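Local coordinates for ECF RNA polymerase sigma factor SigK (Mycobacterium tuberculosis, PDB 4NQW), which probably directs RNA polymerase to specific promoters as an extracytoplasmic function sigma factor that an anti-sigma factor keeps inactive until it is released, at residues Leu28-Leu32 and Gly91-Trp96. Residues are numbered along the deposited sequence; the frame is centred on the assembly and turned at random.
Sequences LDALL and GSALAW
Asp29 reaches the start of helix 93-111 through a single carboxylate oxygen: OD1 accepts the backbone N-H of Ala93, with 2.7 Å between Ala93 N and Asp29 OD1. The N-H to acceptor angle of 148° shows moderate bending, and the amide nitrogen meets OD1 nearly along its C-O axis, so the carboxylate approaches with one oxygen leading. A chi1 of -60° sets CG beside the backbone N and anti to the carbonyl carbon, which brings OD1 within bonding distance of Ala93 N. There the first-turn amides should favour its negative charge.

Beside this bond, the methyl of Ala93 points toward helix 28-34. Ala93 CB lies 3.6 Å from Leu28 O, which also takes the helical bond from Leu32 N, and 3.6 Å from Leu32 CD1. Leu32 CD1 also comes within 3.4 Å of Trp96 CE3, obliquely to the indole, and the two side chains cross at about a right angle. Phe86, edge-to-face with the Trp96 ring, also touches Leu32, which is buried. Looser packing marks the other flank, where the Leu28 and Leu94 side chains cross at a slant with Leu28 CD2 4.1 Å from Leu94 CG.

Ser92 is the N-cap: Ser92 OG accepts Ala95 N at 3.0 Å and also bonds to an acidic side chain on the chain of another protein. Asp29, reaching over from helix 28-34, thus supplements the local N-cap by accepting a second N-H of the first turn. Through this polar and apolar interface, the short N-terminal helix 28-34 packs against the beginning of helix 93-111, a helix of the all-helical sigma-70 domain 2.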
loop_
_atom_site.group_PDB
_atom_site.type_symbol
_atom_site.label_atom_id
_atom_site.label_comp_id
_atom_site.label_asym_id
_atom_site.label_seq_id
_atom_site.Cartn_x
_atom_site.Cartn_y
_atom_site.Cartn_z
ATOM N N LEU A 28 -4.172 -16.528 -4.771
ATOM C CA LEU A 28 -4.374 -15.651 -3.618
ATOM C C LEU A 28 -5.683 -14.873 -3.773
ATOM O O LEU A 28 -6.348 -14.552 -2.787
ATOM C CB LEU A 28 -3.189 -14.686 -3.484
ATOM C CG LEU A 28 -2.815 -14.138 -2.108
ATOM C CD1 LEU A 28 -2.799 -15.224 -1.044
ATOM C CD2 LEU A 28 -1.450 -13.471 -2.200
ATOM N N ASP A 29 -6.038 -14.579 -5.022
ATOM C CA ASP A 29 -7.322 -13.965 -5.352
ATOM C C ASP A 29 -8.466 -14.930 -5.055
ATOM O O ASP A 29 -9.506 -14.526 -4.536
ATOM C CB ASP A 29 -7.355 -13.558 -6.829
ATOM C CG ASP A 29 -6.264 -12.561 -7.186
ATOM O OD1 ASP A 29 -6.219 -11.476 -6.572
ATOM O OD2 ASP A 29 -5.453 -12.861 -8.089
ATOM N N ALA A 30 -8.262 -16.205 -5.387
ATOM C CA ALA A 30 -9.240 -17.255 -5.104
ATOM C C ALA A 30 -9.397 -17.507 -3.603
ATOM O O ALA A 30 -10.496 -17.812 -3.139
ATOM C CB ALA A 30 -8.858 -18.545 -5.818
ATOM N N LEU A 31 -8.302 -17.388 -2.852
ATOM C CA LEU A 31 -8.353 -17.512 -1.392
ATOM C C LEU A 31 -9.180 -16.386 -0.781
ATOM O O LEU A 31 -10.041 -16.634 0.063
ATOM C CB LEU A 31 -6.949 -17.501 -0.777
ATOM C CG LEU A 31 -6.074 -18.748 -0.925
ATOM C CD1 LEU A 31 -4.695 -18.475 -0.344
ATOM C CD2 LEU A 31 -6.693 -19.965 -0.255
ATOM N N LEU A 32 -8.919 -15.156 -1.216
ATOM C CA LEU A 32 -9.656 -13.990 -0.722
ATOM C C LEU A 32 -11.126 -14.063 -1.144
ATOM O O LEU A 32 -12.010 -13.581 -0.438
ATOM C CB LEU A 32 -9.030 -12.686 -1.232
ATOM C CG LEU A 32 -8.980 -11.510 -0.249
ATOM C CD1 LEU A 32 -8.526 -10.257 -0.978
ATOM C CD2 LEU A 32 -10.307 -11.250 0.449
ATOM N N GLY A 91 -7.895 -5.148 -9.205
ATOM C CA GLY A 91 -6.520 -5.286 -8.725
ATOM C C GLY A 91 -6.310 -6.600 -7.995
ATOM O O GLY A 91 -7.272 -7.285 -7.650
ATOM N N SER A 92 -5.049 -6.951 -7.753
ATOM C CA SER A 92 -4.714 -8.212 -7.095
ATOM C C SER A 92 -5.126 -8.206 -5.626
ATOM O O SER A 92 -5.238 -7.145 -5.006
ATOM C CB SER A 92 -3.214 -8.487 -7.198
ATOM O OG SER A 92 -2.473 -7.524 -6.469
ATOM N N ALA A 93 -5.347 -9.398 -5.080
ATOM C CA ALA A 93 -5.637 -9.560 -3.655
ATOM C C ALA A 93 -4.490 -9.015 -2.814
ATOM O O ALA A 93 -4.711 -8.390 -1.776
ATOM C CB ALA A 93 -5.874 -11.027 -3.329
ATOM N N LEU A 94 -3.267 -9.252 -3.281
ATOM C CA LEU A 94 -2.064 -8.803 -2.587
ATOM C C LEU A 94 -2.050 -7.277 -2.470
ATOM O O LEU A 94 -1.822 -6.733 -1.390
ATOM C CB LEU A 94 -0.805 -9.278 -3.330
ATOM C CG LEU A 94 0.380 -9.846 -2.533
ATOM C CD1 LEU A 94 1.691 -9.354 -3.132
ATOM C CD2 LEU A 94 0.324 -9.500 -1.054
ATOM N N ALA A 95 -2.300 -6.602 -3.590
ATOM C CA ALA A 95 -2.350 -5.141 -3.633
ATOM C C ALA A 95 -3.472 -4.586 -2.759
ATOM O O ALA A 95 -3.294 -3.579 -2.075
ATOM C CB ALA A 95 -2.518 -4.662 -5.069
ATOM N N TRP A 96 -4.623 -5.250 -2.792
ATOM C CA TRP A 96 -5.774 -4.883 -1.965
ATOM C C TRP A 96 -5.419 -4.945 -0.477
ATOM O O TRP A 96 -5.780 -4.054 0.292
ATOM C CB TRP A 96 -6.935 -5.830 -2.281
ATOM C CG TRP A 96 -8.244 -5.505 -1.630
ATOM C CD1 TRP A 96 -9.171 -4.601 -2.059
ATOM C CD2 TRP A 96 -8.796 -6.123 -0.461
ATOM N NE1 TRP A 96 -10.258 -4.604 -1.217
ATOM C CE2 TRP A 96 -10.053 -5.529 -0.228
ATOM C CE3 TRP A 96 -8.343 -7.111 0.419
ATOM C CZ2 TRP A 96 -10.864 -5.891 0.848
ATOM C CZ3 TRP A 96 -9.151 -7.473 1.488
ATOM C CH2 TRP A 96 -10.399 -6.865 1.691
#